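Long-range contact in N-acetylmuramoyl-L-alanine amidase XlyA (Bacillus subtilis, PDB 3RDR), which hydrolyses the amide link between N-acetylmuramoyl and L-amino acid residues of cell-wall peptidoglycan, this chain being its zinc-containing catalytic domain: residues D10-M24 against A47-H60. Sequence-based numbering, arbitrary orientation.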
ATOM      1  N   ASP A  10     -13.209   3.472   1.415  1.00 30.26           N
ATOM      2  CA  ASP A  10     -13.855   3.012   2.636  1.00 30.86           C
ATOM      3  C   ASP A  10     -12.879   3.324   3.762  1.00 30.46           C
ATOM      4  O   ASP A  10     -12.251   2.438   4.344  1.00 28.71           O
ATOM      5  CB  ASP A  10     -14.137   1.512   2.531  1.00 32.32           C
ATOM      6  CG  ASP A  10     -14.904   0.976   3.716  1.00 34.78           C
ATOM      7  OD1 ASP A  10     -15.705   1.730   4.301  1.00 35.46           O
ATOM      8  OD2 ASP A  10     -14.712  -0.213   4.057  1.00 38.11           O
ATOM      9  N   PHE A  11     -12.768   4.615   4.053  1.00 29.23           N
ATOM     10  CA  PHE A  11     -11.853   5.127   5.059  1.00 29.32           C
ATOM     11  C   PHE A  11     -12.006   4.629   6.483  1.00 29.02           C
ATOM     12  O   PHE A  11     -13.100   4.287   6.941  1.00 28.68           O
ATOM     13  CB  PHE A  11     -11.905   6.661   5.080  1.00 28.47           C
ATOM     14  CG  PHE A  11     -11.403   7.311   3.816  1.00 28.14           C
ATOM     15  CD1 PHE A  11     -11.443   8.698   3.675  1.00 26.98           C
ATOM     16  CD2 PHE A  11     -10.905   6.544   2.764  1.00 25.36           C
ATOM     17  CE1 PHE A  11     -10.995   9.311   2.506  1.00 25.57           C
ATOM     18  CE2 PHE A  11     -10.456   7.143   1.592  1.00 25.55           C
ATOM     19  CZ  PHE A  11     -10.501   8.531   1.461  1.00 27.88           C
ATOM     20  N   ILE A  12     -10.870   4.592   7.169  1.00 26.71           N
ATOM     21  CA  ILE A  12     -10.795   4.209   8.565  1.00 25.65           C
ATOM     22  C   ILE A  12     -11.412   5.429   9.246  1.00 27.35           C
ATOM     23  O   ILE A  12     -11.156   6.561   8.832  1.00 26.19           O
ATOM     24  CB  ILE A  12      -9.321   4.063   8.998  1.00 24.24           C
ATOM     25  CG1 ILE A  12      -8.704   2.826   8.334  1.00 24.44           C
ATOM     26  CG2 ILE A  12      -9.220   3.997  10.508  1.00 23.63           C
ATOM     27  CD1 ILE A  12      -7.183   2.778   8.417  1.00 20.44           C
ATOM     28  N   PRO A  13     -12.234   5.227  10.288  1.00 28.50           N
ATOM     29  CA  PRO A  13     -12.825   6.407  10.931  1.00 29.03           C
ATOM     30  C   PRO A  13     -11.839   7.389  11.558  1.00 28.44           C
ATOM     31  O   PRO A  13     -10.825   7.001  12.143  1.00 27.77           O
ATOM     32  CB  PRO A  13     -13.790   5.797  11.954  1.00 28.54           C
ATOM     33  CG  PRO A  13     -13.156   4.475  12.280  1.00 30.33           C
ATOM     34  CD  PRO A  13     -12.704   3.984  10.924  1.00 27.76           C
ATOM     35  N   VAL A  14     -12.152   8.674  11.420  1.00 30.02           N
ATOM     36  CA  VAL A  14     -11.334   9.742  11.980  1.00 29.86           C
ATOM     37  C   VAL A  14     -11.167   9.508  13.476  1.00 29.35           C
ATOM     38  O   VAL A  14     -12.108   9.104  14.151  1.00 30.11           O
ATOM     39  CB  VAL A  14     -12.008  11.114  11.750  1.00 31.65           C
ATOM     40  CG1 VAL A  14     -11.303  12.198  12.553  1.00 33.34           C
ATOM     41  CG2 VAL A  14     -11.983  11.456  10.266  1.00 30.40           C
ATOM     42  N   GLY A  15      -9.964   9.739  13.990  1.00 29.82           N
ATOM     43  CA  GLY A  15      -9.724   9.550  15.410  1.00 30.52           C
ATOM     44  C   GLY A  15      -9.319   8.150  15.843  1.00 32.14           C
ATOM     45  O   GLY A  15      -8.949   7.941  17.000  1.00 32.27           O
ATOM     46  N   ALA A  16      -9.385   7.184  14.931  1.00 31.52           N
ATOM     47  CA  ALA A  16      -9.012   5.811  15.264  1.00 30.51           C
ATOM     48  C   ALA A  16      -7.514   5.750  15.542  1.00 29.55           C
ATOM     49  O   ALA A  16      -6.755   6.595  15.074  1.00 30.08           O
ATOM     50  CB  ALA A  16      -9.376   4.868  14.111  1.00 30.79           C
ATOM     51  N   ASN A  17      -7.093   4.750  16.311  1.00 30.17           N
ATOM     52  CA  ASN A  17      -5.684   4.587  16.642  1.00 29.62           C
ATOM     53  C   ASN A  17      -4.809   4.429  15.400  1.00 28.35           C
ATOM     54  O   ASN A  17      -3.656   4.870  15.396  1.00 28.29           O
ATOM     55  CB  ASN A  17      -5.494   3.383  17.572  1.00 32.26           C
ATOM     56  CG  ASN A  17      -5.944   3.667  19.001  1.00 36.84           C
ATOM     57  OD1 ASN A  17      -6.084   2.750  19.813  1.00 40.10           O
ATOM     58  ND2 ASN A  17      -6.160   4.942  19.319  1.00 36.62           N
ATOM     59  N   ASN A  18      -5.335   3.810  14.344  1.00 24.91           N
ATOM     60  CA  ASN A  18      -4.525   3.653  13.145  1.00 24.69           C
ATOM     61  C   ASN A  18      -4.798   4.694  12.065  1.00 24.26           C
ATOM     62  O   ASN A  18      -4.531   4.469  10.888  1.00 22.87           O
ATOM     63  CB  ASN A  18      -4.628   2.232  12.569  1.00 22.46           C
ATOM     64  CG  ASN A  18      -5.998   1.906  12.034  1.00 22.18           C
ATOM     65  OD1 ASN A  18      -6.157   0.971  11.241  1.00 24.56           O
ATOM     66  ND2 ASN A  18      -6.996   2.660  12.456  1.00 19.36           N
ATOM     67  N   ARG A  19      -5.357   5.830  12.471  1.00 23.50           N
ATOM     68  CA  ARG A  19      -5.575   6.936  11.546  1.00 24.34           C
ATOM     69  C   ARG A  19      -5.016   8.163  12.263  1.00 25.59           C
ATOM     70  O   ARG A  19      -5.758   9.055  12.677  1.00 25.69           O
ATOM     71  CB  ARG A  19      -7.058   7.143  11.205  1.00 23.19           C
ATOM     72  CG  ARG A  19      -7.249   8.292  10.207  1.00 23.21           C
ATOM     73  CD  ARG A  19      -8.626   8.352   9.539  1.00 22.53           C
ATOM     74  NE  ARG A  19      -8.711   9.528   8.673  1.00 24.28           N
ATOM     75  CZ  ARG A  19      -9.780   9.887   7.962  1.00 25.25           C
ATOM     76  NH1 ARG A  19     -10.889   9.163   7.993  1.00 22.94           N
ATOM     77  NH2 ARG A  19      -9.739  10.989   7.225  1.00 23.25           N
ATOM     78  N   PRO A  20      -3.682   8.210  12.426  1.00 25.89           N
ATOM     79  CA  PRO A  20      -2.997   9.319  13.097  1.00 25.97           C
ATOM     80  C   PRO A  20      -3.401  10.680  12.550  1.00 26.07           C
ATOM     81  O   PRO A  20      -3.449  11.660  13.291  1.00 26.00           O
ATOM     82  CB  PRO A  20      -1.516   8.999  12.873  1.00 25.99           C
ATOM     83  CG  PRO A  20      -1.526   8.212  11.591  1.00 24.92           C
ATOM     84  CD  PRO A  20      -2.709   7.306  11.791  1.00 23.58           C
ATOM     85  N   GLY A  21      -3.672  10.737  11.250  1.00 26.20           N
ATOM     86  CA  GLY A  21      -4.105  11.980  10.637  1.00 25.71           C
ATOM     87  C   GLY A  21      -3.123  13.127  10.479  1.00 25.83           C
ATOM     88  O   GLY A  21      -3.541  14.285  10.471  1.00 26.22           O
ATOM     89  N   TYR A  22      -1.828  12.843  10.357  1.00 24.79           N
ATOM     90  CA  TYR A  22      -0.868  13.926  10.165  1.00 24.03           C
ATOM     91  C   TYR A  22      -0.917  14.353   8.705  1.00 24.69           C
ATOM     92  O   TYR A  22      -1.026  13.510   7.811  1.00 23.84           O
ATOM     93  CB  TYR A  22       0.553  13.479  10.504  1.00 25.16           C
ATOM     94  CG  TYR A  22       0.806  13.313  11.979  1.00 28.74           C
ATOM     95  CD1 TYR A  22       0.764  14.411  12.846  1.00 28.44           C
ATOM     96  CD2 TYR A  22       1.078  12.055  12.517  1.00 27.38           C
ATOM     97  CE1 TYR A  22       0.986  14.255  14.215  1.00 30.47           C
ATOM     98  CE2 TYR A  22       1.301  11.888  13.877  1.00 30.34           C
ATOM     99  CZ  TYR A  22       1.253  12.988  14.723  1.00 31.53           C
ATOM    100  OH  TYR A  22       1.463  12.806  16.071  1.00 32.77           O
ATOM    101  N   ALA A  23      -0.850  15.661   8.466  1.00 23.14           N
ATOM    102  CA  ALA A  23      -0.877  16.179   7.104  1.00 22.41           C
ATOM    103  C   ALA A  23       0.304  15.598   6.340  1.00 22.58           C
ATOM    104  O   ALA A  23       1.417  15.504   6.869  1.00 22.06           O
ATOM    105  CB  ALA A  23      -0.791  17.700   7.112  1.00 21.17           C
ATOM    106  N   MET A  24       0.061  15.209   5.095  1.00 22.90           N
ATOM    107  CA  MET A  24       1.119  14.636   4.279  1.00 22.12           C
ATOM    108  C   MET A  24       1.098  15.105   2.835  1.00 20.88           C
ATOM    109  O   MET A  24       0.046  15.212   2.216  1.00 20.84           O
ATOM    110  CB  MET A  24       1.037  13.099   4.299  1.00 22.25           C
ATOM    111  CG  MET A  24       2.035  12.405   3.360  1.00 23.37           C
ATOM    112  SD  MET A  24       1.936  10.585   3.344  1.00 24.90           S
ATOM    113  CE  MET A  24       0.639  10.304   2.124  1.00 18.16           C
ATOM    114  N   ALA A  47      -9.990  -3.983   4.133  1.00 22.92           N
ATOM    115  CA  ALA A  47     -10.696  -2.734   4.415  1.00 24.60           C
ATOM    116  C   ALA A  47     -11.492  -2.866   5.712  1.00 25.28           C
ATOM    117  O   ALA A  47     -11.535  -1.944   6.527  1.00 23.97           O
ATOM    118  CB  ALA A  47     -11.634  -2.392   3.266  1.00 21.33           C
ATOM    119  N   ARG A  48     -12.126  -4.022   5.888  1.00 27.16           N
ATOM    120  CA  ARG A  48     -12.921  -4.298   7.078  1.00 27.75           C
ATOM    121  C   ARG A  48     -12.006  -4.441   8.291  1.00 26.72           C
ATOM    122  O   ARG A  48     -12.281  -3.888   9.357  1.00 25.83           O
ATOM    123  CB  ARG A  48     -13.742  -5.582   6.883  1.00 30.71           C
ATOM    124  CG  ARG A  48     -14.692  -5.892   8.033  1.00 37.22           C
ATOM    125  CD  ARG A  48     -15.641  -7.054   7.728  1.00 43.39           C
ATOM    126  NE  ARG A  48     -14.973  -8.358   7.687  1.00 49.52           N
ATOM    127  CZ  ARG A  48     -14.421  -8.898   6.600  1.00 52.66           C
ATOM    128  NH1 ARG A  48     -14.448  -8.256   5.440  1.00 53.82           N
ATOM    129  NH2 ARG A  48     -13.842 -10.090   6.674  1.00 53.90           N
ATOM    130  N   TYR A  49     -10.912  -5.178   8.127  1.00 25.06           N
ATOM    131  CA  TYR A  49      -9.975  -5.364   9.224  1.00 25.38           C
ATOM    132  C   TYR A  49      -9.416  -4.041   9.754  1.00 25.23           C
ATOM    133  O   TYR A  49      -9.372  -3.815  10.968  1.00 25.37           O
ATOM    134  CB  TYR A  49      -8.807  -6.245   8.786  1.00 27.20           C
ATOM    135  CG  TYR A  49      -7.638  -6.175   9.745  1.00 28.51           C
ATOM    136  CD1 TYR A  49      -7.675  -6.834  10.972  1.00 30.77           C
ATOM    137  CD2 TYR A  49      -6.516  -5.401   9.450  1.00 30.10           C
ATOM    138  CE1 TYR A  49      -6.620  -6.724  11.886  1.00 31.75           C
ATOM    139  CE2 TYR A  49      -5.458  -5.281  10.355  1.00 31.33           C
ATOM    140  CZ  TYR A  49      -5.519  -5.945  11.570  1.00 33.11           C
ATOM    141  OH  TYR A  49      -4.482  -5.818  12.478  1.00 36.15           O
ATOM    142  N   LEU A  50      -8.983  -3.172   8.847  1.00 23.60           N
ATOM    143  CA  LEU A  50      -8.399  -1.893   9.238  1.00 24.30           C
ATOM    144  C   LEU A  50      -9.316  -0.987  10.055  1.00 26.40           C
ATOM    145  O   LEU A  50      -8.840  -0.091  10.755  1.00 26.58           O
ATOM    146  CB  LEU A  50      -7.881  -1.146   7.998  1.00 21.93           C
ATOM    147  CG  LEU A  50      -6.601  -1.734   7.380  1.00 22.32           C
ATOM    148  CD1 LEU A  50      -6.225  -0.995   6.103  1.00 19.36           C
ATOM    149  CD2 LEU A  50      -5.465  -1.639   8.395  1.00 21.27           C
ATOM    150  N   LYS A  51     -10.621  -1.221   9.984  1.00 28.64           N
ATOM    151  CA  LYS A  51     -11.559  -0.401  10.737  1.00 33.08           C
ATOM    152  C   LYS A  51     -11.823  -0.903  12.155  1.00 33.75           C
ATOM    153  O   LYS A  51     -12.596  -0.299  12.891  1.00 35.71           O
ATOM    154  CB  LYS A  51     -12.867  -0.243   9.956  1.00 34.43           C
ATOM    155  CG  LYS A  51     -12.654   0.487   8.633  1.00 37.52           C
ATOM    156  CD  LYS A  51     -13.903   1.189   8.122  1.00 39.80           C
ATOM    157  CE  LYS A  51     -14.963   0.213   7.674  1.00 41.97           C
ATOM    158  NZ  LYS A  51     -16.103   0.913   7.014  1.00 45.41           N
ATOM    159  N   ASN A  52     -11.172  -1.998  12.542  1.00 36.26           N
ATOM    160  CA  ASN A  52     -11.324  -2.525  13.897  1.00 36.47           C
ATOM    161  C   ASN A  52     -10.606  -1.561  14.837  1.00 36.38           C
ATOM    162  O   ASN A  52      -9.443  -1.230  14.621  1.00 34.86           O
ATOM    163  CB  ASN A  52     -10.704  -3.922  14.025  1.00 38.58           C
ATOM    164  CG  ASN A  52     -11.689  -5.031  13.703  1.00 41.24           C
ATOM    165  OD1 ASN A  52     -12.823  -5.019  14.178  1.00 44.05           O
ATOM    166  ND2 ASN A  52     -11.254  -6.005  12.910  1.00 40.79           N
ATOM    167  N   PRO A  53     -11.293  -1.099  15.897  1.00 36.70           N
ATOM    168  CA  PRO A  53     -10.749  -0.160  16.885  1.00 36.06           C
ATOM    169  C   PRO A  53      -9.396  -0.503  17.495  1.00 35.47           C
ATOM    170  O   PRO A  53      -8.688   0.387  17.966  1.00 35.58           O
ATOM    171  CB  PRO A  53     -11.852  -0.099  17.943  1.00 35.83           C
ATOM    172  CG  PRO A  53     -13.089  -0.279  17.127  1.00 38.28           C
ATOM    173  CD  PRO A  53     -12.698  -1.418  16.209  1.00 37.12           C
ATOM    174  N   ASP A  54      -9.032  -1.780  17.494  1.00 34.80           N
ATOM    175  CA  ASP A  54      -7.762  -2.188  18.087  1.00 36.44           C
ATOM    176  C   ASP A  54      -6.556  -2.280  17.151  1.00 33.94           C
ATOM    177  O   ASP A  54      -5.446  -2.543  17.605  1.00 33.36           O
ATOM    178  CB  ASP A  54      -7.939  -3.516  18.829  1.00 40.43           C
ATOM    179  CG  ASP A  54      -9.024  -4.381  18.226  1.00 44.10           C
ATOM    180  OD1 ASP A  54      -8.978  -4.618  17.003  1.00 45.67           O
ATOM    181  OD2 ASP A  54      -9.923  -4.823  18.977  1.00 48.06           O
ATOM    182  N   THR A  55      -6.763  -2.061  15.858  1.00 33.48           N
ATOM    183  CA  THR A  55      -5.659  -2.118  14.901  1.00 32.74           C
ATOM    184  C   THR A  55      -4.762  -0.893  15.072  1.00 32.05           C
ATOM    185  O   THR A  55      -5.242   0.198  15.385  1.00 32.43           O
ATOM    186  CB  THR A  55      -6.175  -2.154  13.449  1.00 34.23           C
ATOM    187  OG1 THR A  55      -6.892  -0.946  13.170  1.00 35.50           O
ATOM    188  CG2 THR A  55      -7.098  -3.345  13.244  1.00 31.88           C
ATOM    189  N   THR A  56      -3.461  -1.075  14.865  1.00 30.51           N
ATOM    190  CA  THR A  56      -2.512   0.023  15.008  1.00 29.00           C
ATOM    191  C   THR A  56      -1.760   0.344  13.714  1.00 28.74           C
ATOM    192  O   THR A  56      -1.163   1.421  13.584  1.00 27.56           O
ATOM    193  CB  THR A  56      -1.487  -0.280  16.128  1.00 31.28           C
ATOM    194  OG1 THR A  56      -0.946  -1.594  15.939  1.00 29.90           O
ATOM    195  CG2 THR A  56      -2.157  -0.203  17.506  1.00 30.08           C
ATOM    196  N   THR A  57      -1.788  -0.583  12.759  1.00 25.23           N
ATOM    197  CA  THR A  57      -1.109  -0.372  11.480  1.00 23.23           C
ATOM    198  C   THR A  57      -2.103   0.129  10.435  1.00 20.90           C
ATOM    199  O   THR A  57      -3.297  -0.152  10.522  1.00 19.79           O
ATOM    200  CB  THR A  57      -0.448  -1.688  10.974  1.00 24.21           C
ATOM    201  OG1 THR A  57       0.656  -2.023  11.825  1.00 28.00           O
ATOM    202  CG2 THR A  57       0.068  -1.528   9.553  1.00 26.20           C
ATOM    203  N   SER A  58      -1.614   0.880   9.453  1.00 19.28           N
ATOM    204  CA  SER A  58      -2.487   1.395   8.404  1.00 18.55           C
ATOM    205  C   SER A  58      -1.705   1.859   7.187  1.00 17.69           C
ATOM    206  O   SER A  58      -0.559   2.295   7.298  1.00 19.67           O
ATOM    207  CB  SER A  58      -3.334   2.560   8.930  1.00 19.47           C
ATOM    208  OG  SER A  58      -2.520   3.681   9.230  1.00 17.37           O
ATOM    209  N   TRP A  59      -2.337   1.747   6.027  1.00 17.33           N
ATOM    210  CA  TRP A  59      -1.741   2.164   4.768  1.00 18.35           C
ATOM    211  C   TRP A  59      -2.873   2.713   3.904  1.00 19.38           C
ATOM    212  O   TRP A  59      -4.046   2.618   4.278  1.00 17.36           O
ATOM    213  CB  TRP A  59      -1.025   0.986   4.092  1.00 17.82           C
ATOM    214  CG  TRP A  59      -1.878  -0.213   3.941  1.00 19.66           C
ATOM    215  CD1 TRP A  59      -2.643  -0.546   2.863  1.00 18.66           C
ATOM    216  CD2 TRP A  59      -2.090  -1.242   4.918  1.00 19.51           C
ATOM    217  NE1 TRP A  59      -3.316  -1.718   3.107  1.00 19.52           N
ATOM    218  CE2 TRP A  59      -2.996  -2.166   4.360  1.00 18.66           C
ATOM    219  CE3 TRP A  59      -1.598  -1.472   6.210  1.00 22.21           C
ATOM    220  CZ2 TRP A  59      -3.424  -3.308   5.048  1.00 20.04           C
ATOM    221  CZ3 TRP A  59      -2.024  -2.610   6.896  1.00 22.74           C
ATOM    222  CH2 TRP A  59      -2.930  -3.511   6.310  1.00 21.09           C
ATOM    223  N   HIS A  60      -2.530   3.267   2.746  1.00 18.72           N
ATOM    224  CA  HIS A  60      -3.525   3.897   1.885  1.00 20.42           C
ATOM    225  C   HIS A  60      -4.334   3.029   0.927  1.00 20.52           C
ATOM    226  O   HIS A  60      -5.550   3.204   0.813  1.00 19.34           O
ATOM    227  CB  HIS A  60      -2.835   5.023   1.107  1.00 18.61           C
ATOM    228  CG  HIS A  60      -2.035   5.937   1.980  1.00 19.72           C
ATOM    229  ND1 HIS A  60      -2.551   7.098   2.519  1.00 21.55           N
ATOM    230  CD2 HIS A  60      -0.781   5.818   2.479  1.00 17.40           C
ATOM    231  CE1 HIS A  60      -1.652   7.651   3.314  1.00 17.40           C
ATOM    232  NE2 HIS A  60      -0.570   6.894   3.308  1.00 21.09           N
TER
HETATM  233  O   HOH W   1     -10.599   0.508   5.453  1.00 20.81           O
HETATM  234  O   HOH W   2      -9.126   3.056  17.433  1.00 30.63           O
HETATM  235  O   HOH W   3      -7.582   1.659  15.353  1.00 30.60           O
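In the amidase fold, the loop leading from strand 7-9 to strand 28-33 folds against the end of helix 43-50 and the loop that follows it. At the helix end K51 lies across D10: its methylene CD passes 3.4 Å from F11 O and also touches P13. A bend in the lysine chain brings NZ to the syn side of D10 OD1 in a 2.9 Å salt bridge, 24° out of the carboxylate plane. A water donates to both D10 O and A47 O, bridging the two backbones next to the salt bridge. Deeper in, I12 CD1 packs on L50 CB (4.0 Å) and S58 CB. R19 NH1 meets I12 O head-on, spanning the two turns P13-A16 and A16-R19, and R19 NE forms a salt bridge with E76. N18 is buried among L50, T55, T57 and S58. S58 OG, held between its backbone N and carbonyl carbon (chi1 67°), donates a 2.7 Å bond to N18 O, tilted 29° from the carbonyl plane, and also bonds to W79 N. At the inner end M24 CE reaches H60 CE1 obliquely at 3.7 Å, both side chains resting on I93 of the central sheet. The T57 side chain lies about 8 Å from the zinc held by H32, H133 and C141, and the loops pack beside the mixed sheet of the T7 lysozyme-like fold of the Amidase_2 family.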